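PDB 2HLJ: hypothetical protein from Pseudomonas putida, which probably acts on acyl-CoA thioesters, as a hotdog-fold thioesterase or acyltransferase, possibly with betainyl-CoA as substrate. Local coordinates for residues 87-95 against 106-114; 21-32 against 64-72. All coordinates share one frame; numbering follows the deposited sequence.

Interaction 1: 87-95 against 106-114; sequences RKRLHVYHS and AASEQMLLH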
# COMPACT_ATOMS: atom_id res chain seq x y z
N ARG A 87 -19.47 9.53 10.84
CA ARG A 87 -20.18 8.54 11.65
C ARG A 87 -19.54 7.15 11.59
O ARG A 87 -19.64 6.41 12.54
CB ARG A 87 -21.65 8.46 11.24
CG ARG A 87 -22.42 9.75 11.53
CD ARG A 87 -23.93 9.62 11.28
N LYS A 88 -18.88 6.79 10.49
CA LYS A 88 -18.31 5.45 10.36
C LYS A 88 -16.97 5.34 9.64
O LYS A 88 -16.46 4.22 9.47
CB LYS A 88 -19.32 4.52 9.70
CG LYS A 88 -19.65 4.86 8.29
CD LYS A 88 -20.98 4.18 7.86
CE LYS A 88 -21.06 4.06 6.34
NZ LYS A 88 -22.23 3.30 5.79
N ARG A 89 -16.38 6.47 9.26
CA ARG A 89 -15.10 6.47 8.54
C ARG A 89 -14.05 7.25 9.31
O ARG A 89 -14.37 8.20 9.97
CB ARG A 89 -15.25 7.05 7.12
CG ARG A 89 -15.85 6.07 6.10
CD ARG A 89 -16.44 6.79 4.90
NE ARG A 89 -17.62 7.49 5.34
CZ ARG A 89 -18.86 7.02 5.26
NH1 ARG A 89 -19.12 5.87 4.65
NH2 ARG A 89 -19.84 7.74 5.77
N LEU A 90 -12.80 6.79 9.24
CA LEU A 90 -11.69 7.50 9.83
C LEU A 90 -10.69 7.87 8.73
O LEU A 90 -10.37 7.05 7.89
CB LEU A 90 -11.04 6.61 10.90
CG LEU A 90 -9.94 7.19 11.76
CD1 LEU A 90 -10.37 8.44 12.51
CD2 LEU A 90 -9.43 6.10 12.73
N HIS A 91 -10.26 9.14 8.72
CA HIS A 91 -9.29 9.63 7.73
C HIS A 91 -7.97 9.84 8.49
O HIS A 91 -7.91 10.64 9.42
CB HIS A 91 -9.85 10.90 7.10
CG HIS A 91 -9.06 11.42 5.94
ND1 HIS A 91 -9.26 12.68 5.43
CD2 HIS A 91 -8.08 10.86 5.19
CE1 HIS A 91 -8.44 12.88 4.41
NE2 HIS A 91 -7.72 11.79 4.24
N VAL A 92 -6.94 9.07 8.14
CA VAL A 92 -5.69 9.06 8.88
C VAL A 92 -4.45 9.24 8.01
O VAL A 92 -4.49 9.02 6.81
CB VAL A 92 -5.53 7.74 9.69
CG1 VAL A 92 -6.71 7.58 10.64
CG2 VAL A 92 -5.43 6.56 8.77
N TYR A 93 -3.36 9.65 8.65
CA TYR A 93 -2.11 9.92 7.95
C TYR A 93 -1.02 9.35 8.81
O TYR A 93 -0.93 9.71 9.98
CB TYR A 93 -1.91 11.45 7.80
CG TYR A 93 -0.64 11.88 7.07
CD1 TYR A 93 -0.60 11.91 5.71
CD2 TYR A 93 0.49 12.28 7.76
CE1 TYR A 93 0.53 12.32 5.02
CE2 TYR A 93 1.64 12.69 7.10
CZ TYR A 93 1.64 12.70 5.71
OH TYR A 93 2.72 13.15 4.98
N HIS A 94 -0.26 8.39 8.27
CA HIS A 94 0.88 7.81 8.93
C HIS A 94 2.15 8.29 8.25
O HIS A 94 2.18 8.46 7.02
CB HIS A 94 0.87 6.28 8.82
CG HIS A 94 -0.26 5.60 9.53
ND1 HIS A 94 -0.48 5.70 10.89
CD2 HIS A 94 -1.20 4.75 9.05
CE1 HIS A 94 -1.52 4.96 11.21
NE2 HIS A 94 -1.95 4.34 10.12
N SER A 95 3.20 8.52 9.03
CA SER A 95 4.52 8.81 8.50
C SER A 95 5.54 7.91 9.20
O SER A 95 5.35 7.47 10.35
CB SER A 95 4.86 10.31 8.61
OG SER A 95 4.78 10.77 9.97
N ALA A 106 8.70 7.61 4.58
CA ALA A 106 7.49 7.30 3.82
C ALA A 106 6.31 7.90 4.56
O ALA A 106 6.41 8.19 5.75
CB ALA A 106 7.30 5.81 3.71
N ALA A 107 5.21 8.09 3.85
CA ALA A 107 3.96 8.63 4.41
C ALA A 107 2.77 7.99 3.69
O ALA A 107 2.87 7.63 2.50
CB ALA A 107 3.95 10.16 4.28
N SER A 108 1.63 7.85 4.38
CA SER A 108 0.45 7.27 3.77
C SER A 108 -0.79 7.92 4.29
O SER A 108 -0.96 8.00 5.51
CB SER A 108 0.36 5.77 4.11
OG SER A 108 -0.74 5.20 3.43
N GLU A 109 -1.67 8.34 3.37
CA GLU A 109 -2.98 8.85 3.68
C GLU A 109 -3.95 7.71 3.47
O GLU A 109 -3.87 7.05 2.44
CB GLU A 109 -3.31 9.99 2.68
CG GLU A 109 -4.59 10.74 3.03
CD GLU A 109 -5.03 11.70 1.94
OE1 GLU A 109 -4.35 11.78 0.89
OE2 GLU A 109 -6.06 12.39 2.15
N GLN A 110 -4.86 7.48 4.41
CA GLN A 110 -5.76 6.35 4.31
C GLN A 110 -7.13 6.70 4.77
O GLN A 110 -7.30 7.56 5.64
CB GLN A 110 -5.28 5.20 5.20
CG GLN A 110 -3.79 5.01 5.15
CD GLN A 110 -3.38 3.68 5.68
OE1 GLN A 110 -4.09 3.07 6.47
NE2 GLN A 110 -2.23 3.22 5.25
N MSE A 111 -8.09 6.00 4.19
CA MSE A 111 -9.48 6.07 4.63
C MSE A 111 -9.93 4.68 5.07
O MSE A 111 -9.78 3.72 4.33
CB MSE A 111 -10.37 6.59 3.49
CG MSE A 111 -11.83 6.72 3.88
SE MSE A 111 -12.10 8.22 5.06
CE MSE A 111 -11.74 9.66 3.80
N LEU A 112 -10.48 4.59 6.27
CA LEU A 112 -10.86 3.31 6.88
C LEU A 112 -12.34 3.36 7.26
O LEU A 112 -12.83 4.42 7.61
CB LEU A 112 -10.01 3.08 8.12
CG LEU A 112 -8.48 3.25 8.01
CD1 LEU A 112 -7.95 4.01 9.15
CD2 LEU A 112 -7.83 1.86 7.95
N LEU A 113 -13.02 2.23 7.10
CA LEU A 113 -14.44 2.05 7.37
C LEU A 113 -14.63 1.18 8.59
O LEU A 113 -14.02 0.09 8.67
CB LEU A 113 -15.13 1.36 6.17
CG LEU A 113 -16.62 1.04 6.31
CD1 LEU A 113 -17.43 2.30 6.46
CD2 LEU A 113 -17.14 0.24 5.13
N HIS A 114 -15.45 1.64 9.53
CA HIS A 114 -15.81 0.84 10.69
C HIS A 114 -16.93 -0.09 10.26
O HIS A 114 -17.96 0.35 9.77
CB HIS A 114 -16.22 1.71 11.88
CG HIS A 114 -16.49 0.95 13.15
ND1 HIS A 114 -17.58 1.21 13.95
CD2 HIS A 114 -15.79 -0.03 13.78
CE1 HIS A 114 -17.56 0.41 15.01
NE2 HIS A 114 -16.49 -0.36 14.93

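Interaction 2: 21-32 against 64-72; sequences GHLRDAFYLLIF and INYLHEVKL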
# COMPACT_ATOMS: atom_id res chain seq x y z
N GLY A 21 18.79 -5.83 0.76
CA GLY A 21 18.65 -5.40 2.15
C GLY A 21 17.74 -4.21 2.31
O GLY A 21 17.73 -3.59 3.38
N HIS A 22 16.91 -3.93 1.30
CA HIS A 22 15.94 -2.83 1.39
C HIS A 22 14.52 -3.29 1.66
O HIS A 22 14.03 -4.24 1.06
CB HIS A 22 15.97 -1.99 0.14
CG HIS A 22 17.23 -1.21 -0.02
ND1 HIS A 22 17.76 -0.89 -1.25
CD2 HIS A 22 18.11 -0.75 0.90
CE1 HIS A 22 18.89 -0.24 -1.08
NE2 HIS A 22 19.12 -0.13 0.22
N LEU A 23 13.86 -2.57 2.56
CA LEU A 23 12.48 -2.80 2.92
C LEU A 23 11.61 -2.81 1.65
O LEU A 23 11.61 -1.85 0.87
CB LEU A 23 12.03 -1.72 3.90
CG LEU A 23 10.62 -1.83 4.51
CD1 LEU A 23 10.43 -3.14 5.23
CD2 LEU A 23 10.36 -0.66 5.42
N ARG A 24 10.89 -3.91 1.43
CA ARG A 24 9.94 -4.02 0.30
C ARG A 24 8.76 -3.07 0.52
O ARG A 24 8.33 -2.84 1.67
CB ARG A 24 9.47 -5.48 0.14
CG ARG A 24 8.39 -5.67 -0.94
CD ARG A 24 7.85 -7.08 -0.91
NE ARG A 24 8.85 -8.05 -1.32
CZ ARG A 24 9.17 -8.30 -2.59
NH1 ARG A 24 8.59 -7.62 -3.60
NH2 ARG A 24 10.10 -9.20 -2.84
N ASP A 25 8.24 -2.52 -0.59
CA ASP A 25 7.18 -1.51 -0.58
C ASP A 25 5.98 -1.93 0.28
O ASP A 25 5.46 -1.13 1.08
CB ASP A 25 6.70 -1.17 -2.02
CG ASP A 25 6.33 -2.41 -2.88
OD1 ASP A 25 6.30 -3.60 -2.40
OD2 ASP A 25 6.10 -2.18 -4.07
N ALA A 26 5.58 -3.20 0.18
CA ALA A 26 4.37 -3.63 0.90
C ALA A 26 4.56 -3.63 2.43
O ALA A 26 3.59 -3.49 3.19
CB ALA A 26 3.94 -5.00 0.41
N PHE A 27 5.80 -3.80 2.86
CA PHE A 27 6.10 -3.91 4.28
C PHE A 27 6.18 -2.54 4.94
O PHE A 27 6.01 -2.44 6.15
CB PHE A 27 7.33 -4.78 4.54
CG PHE A 27 7.10 -6.26 4.26
CD1 PHE A 27 6.10 -6.94 4.91
CD2 PHE A 27 7.87 -6.94 3.32
CE1 PHE A 27 5.87 -8.29 4.64
CE2 PHE A 27 7.64 -8.26 3.04
CZ PHE A 27 6.63 -8.94 3.70
N TYR A 28 6.39 -1.47 4.16
CA TYR A 28 6.15 -0.11 4.72
C TYR A 28 4.68 -0.02 5.11
O TYR A 28 4.34 0.40 6.22
CB TYR A 28 6.41 0.99 3.73
CG TYR A 28 7.81 1.30 3.26
CD1 TYR A 28 8.45 0.50 2.33
CD2 TYR A 28 8.45 2.49 3.64
CE1 TYR A 28 9.69 0.82 1.85
CE2 TYR A 28 9.70 2.84 3.15
CZ TYR A 28 10.32 1.99 2.25
OH TYR A 28 11.57 2.30 1.72
N LEU A 29 3.80 -0.46 4.20
CA LEU A 29 2.35 -0.50 4.47
C LEU A 29 1.95 -1.46 5.59
O LEU A 29 1.04 -1.15 6.34
CB LEU A 29 1.53 -0.76 3.20
CG LEU A 29 0.07 -0.30 3.20
CD1 LEU A 29 -0.09 1.24 3.20
CD2 LEU A 29 -0.68 -0.88 1.97
N LEU A 30 2.64 -2.59 5.75
CA LEU A 30 2.41 -3.46 6.89
C LEU A 30 2.69 -2.78 8.23
O LEU A 30 1.89 -2.90 9.18
CB LEU A 30 3.23 -4.77 6.78
CG LEU A 30 2.91 -5.77 7.89
CD1 LEU A 30 1.44 -6.15 7.88
CD2 LEU A 30 3.80 -7.02 7.82
N ILE A 31 3.82 -2.09 8.31
CA ILE A 31 4.18 -1.32 9.51
C ILE A 31 3.11 -0.29 9.80
O ILE A 31 2.65 -0.16 10.93
CB ILE A 31 5.56 -0.62 9.34
CG1 ILE A 31 6.68 -1.63 9.24
CG2 ILE A 31 5.79 0.43 10.42
CD1 ILE A 31 7.92 -1.06 8.61
N PHE A 32 2.66 0.43 8.78
CA PHE A 32 1.53 1.33 8.99
C PHE A 32 0.21 0.63 9.42
O PHE A 32 -0.54 1.19 10.24
CB PHE A 32 1.27 2.20 7.74
CG PHE A 32 2.38 3.16 7.39
CD1 PHE A 32 3.18 3.76 8.35
CD2 PHE A 32 2.52 3.58 6.06
CE1 PHE A 32 4.15 4.69 7.98
CE2 PHE A 32 3.52 4.44 5.69
CZ PHE A 32 4.32 5.03 6.64
N ILE A 64 0.38 5.91 -0.83
CA ILE A 64 1.64 5.88 -0.12
C ILE A 64 2.74 6.45 -0.96
O ILE A 64 2.89 6.13 -2.14
CB ILE A 64 1.96 4.46 0.44
CG1 ILE A 64 3.33 4.45 1.07
CG2 ILE A 64 1.88 3.42 -0.59
CD1 ILE A 64 3.48 3.25 1.96
N ASN A 65 3.48 7.37 -0.35
CA ASN A 65 4.69 7.92 -0.96
C ASN A 65 5.90 7.35 -0.30
O ASN A 65 6.00 7.43 0.92
CB ASN A 65 4.69 9.41 -0.80
CG ASN A 65 3.56 10.03 -1.55
OD1 ASN A 65 2.42 10.03 -1.08
ND2 ASN A 65 3.84 10.49 -2.75
N TYR A 66 6.85 6.87 -1.09
CA TYR A 66 8.08 6.31 -0.54
C TYR A 66 9.22 7.27 -0.88
O TYR A 66 9.53 7.44 -2.05
CB TYR A 66 8.37 4.95 -1.16
CG TYR A 66 7.26 3.94 -1.03
CD1 TYR A 66 6.27 3.82 -2.02
CD2 TYR A 66 7.26 3.00 0.00
CE1 TYR A 66 5.29 2.86 -1.93
CE2 TYR A 66 6.30 2.04 0.08
CZ TYR A 66 5.31 1.98 -0.87
OH TYR A 66 4.36 0.99 -0.73
N LEU A 67 9.76 7.94 0.14
CA LEU A 67 10.79 8.96 -0.04
C LEU A 67 12.19 8.38 0.09
O LEU A 67 13.10 8.87 -0.56
CB LEU A 67 10.58 10.12 0.94
CG LEU A 67 9.29 10.93 0.82
CD1 LEU A 67 8.98 11.33 -0.64
CD2 LEU A 67 8.09 10.24 1.40
N HIS A 68 12.35 7.32 0.89
CA HIS A 68 13.66 6.76 1.17
C HIS A 68 13.60 5.26 1.41
O HIS A 68 12.63 4.71 1.98
CB HIS A 68 14.25 7.41 2.40
CG HIS A 68 14.49 8.87 2.23
ND1 HIS A 68 15.59 9.36 1.58
CD2 HIS A 68 13.74 9.94 2.58
CE1 HIS A 68 15.53 10.68 1.55
NE2 HIS A 68 14.41 11.06 2.14
N GLU A 69 14.64 4.61 0.92
CA GLU A 69 14.89 3.20 1.21
C GLU A 69 15.14 3.04 2.69
O GLU A 69 15.65 3.95 3.37
CB GLU A 69 16.09 2.68 0.40
CG GLU A 69 17.46 3.14 0.93
CD GLU A 69 17.71 4.66 0.79
OE1 GLU A 69 17.06 5.32 -0.07
OE2 GLU A 69 18.56 5.20 1.54
N VAL A 70 14.79 1.87 3.20
CA VAL A 70 15.02 1.55 4.59
C VAL A 70 15.73 0.23 4.62
O VAL A 70 15.30 -0.74 4.01
CB VAL A 70 13.68 1.51 5.37
CG1 VAL A 70 13.93 1.19 6.81
CG2 VAL A 70 12.96 2.86 5.24
N LYS A 71 16.86 0.21 5.32
CA LYS A 71 17.74 -0.92 5.27
C LYS A 71 17.46 -1.91 6.42
O LYS A 71 16.92 -1.55 7.48
CB LYS A 71 19.22 -0.46 5.29
CG LYS A 71 19.67 0.41 4.11
CD LYS A 71 21.11 0.85 4.32
CE LYS A 71 21.64 1.74 3.20
NZ LYS A 71 21.61 1.09 1.85
N LEU A 72 17.86 -3.15 6.21
CA LEU A 72 17.89 -4.15 7.30
C LEU A 72 18.39 -3.60 8.64
O LEU A 72 19.43 -2.96 8.71
CB LEU A 72 18.80 -5.30 6.90
CG LEU A 72 18.87 -6.50 7.86
CD1 LEU A 72 17.50 -7.18 7.95
CD2 LEU A 72 19.91 -7.48 7.34
O HOH W 1 13.29 0.27 1.19

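Interaction 1: 87-95 against 106-114
Neighbouring antiparallel strands of the hotdog sheet meet here, Arg89 to Ser95 running beside Ala106 to His114, with N-to-C directions 169° apart. Leu90, Val92 and His94 face Leu112, Gln110 and Ser108 in hydrogen-bonded pairs, each closed by two backbone bonds, as between Val92 N and Gln110 O at 2.9 Å. The faces differ in character. On the side toward helix 25-43, branched apolar Leu90, Val92 and Leu112 suit the buried setting and share it with polar His94, Ser108 and Gln110. Leu112 CD1 lies 3.6 Å from Val92 CG2, the two side chains crossing at about a right angle. Several polar groups there have partners: Gln110 NE2 donates in its amide plane to Ser108 OG, which also bonds His63 O, and His94 reaches Thr80 and Thr36.

On the other face, Tyr93, whose hydroxyl hydrogen-bonds to Tyr148 N, leans its ring end on Ala107 CB, 3.7 Å from CZ; the small methyl suits the place. Ile153 and Leu155 of the second subunit pack over His91, Glu109 and Met111. The selenomethionine chain of Met111 folds back (chi2 73°, chi3 69°), bringing CE over one face of the His91 ring, 4.1 Å from its centroid. His91 NE2 donates to Glu109 OE2 at 2.7 Å, meeting that oxygen's anti lone pair with ring and carboxylate nearly coplanar.

Interaction 2: 21-32 against 64-72
Tyr28 stands on helix 25-32 with its ring between two side chains: Leu23 CD2 lies over the centre of one face and Tyr66 presents its edge to the opposite face. The two tyrosine rings form a T-shaped pair, centroids 4.8 Å apart and planes at 81°, with Tyr66 CE2 coming within 3.5 Å of Tyr28 CD1. Tyr28 CG sits anti to the carbonyl carbon (chi1 -69°), which sends the ring from the helix toward the loop beyond strand 64-66. There its hydroxyl donates to His68 O at 2.6 Å and accepts from a water; the same water donates to Leu23 O and accepts from Val70 N, so the buried hydroxyl and its water together link three backbone groups. A phenylalanine here would probably keep the stacking but leave His68 O without this donor and the water without one of its acceptors. The hydroxyl of Tyr66 makes a weak bond to Asp25 O.

Farther out, Leu23 N donates to Val70 O at 2.7 Å and Leu72 N to Gly21 O at 2.9 Å, framing a single backbone bridge between His22 and Lys71. Gly21 has backbone angles at which a CB would press on the preceding carbonyl. Glu69 CB covers the centre of one face of the His22 ring, while Lys71 runs alongside and its NZ makes a weak bond to His22 NE2.

Deeper in, Ile64 CD1 fits among Tyr28 CB, Leu29 and the edge of Phe32, a slim methyl end suited to a buried spot. Tyr28 also rests on Leu96 of strand 89-98, Phe32 packs on Leu96 and on Val78 of strand 75-85, and Ile64 and Asn65 pair with a strand of the second subunit, carrying the sheet across the interface.

Overall arrangement
Interactions 1 and 2 have centres 18 Å apart and share one sheet. Asn65 N lies 2.9 Å from Ala107 O, a probable hydrogen bond joining strand 57-66 to strand 104-114. The helix beginning in 21-32 covers the same sheet: Phe32 CD1 packs 3.4 Å from His94 CB, and Tyr28 CD2 lies 3.5 Å from Ala106 CB. Together they show the hotdog plan, a long helix wrapped by an antiparallel sheet. Both contacts touch the second subunit. Leu112 and Asp25 each have a side chain about 4 Å from bound glycerol, probably from the crystallisation liquor; such molecules often mark pockets, but with no catalytic residue established here, a link to the substrate site stays tentative.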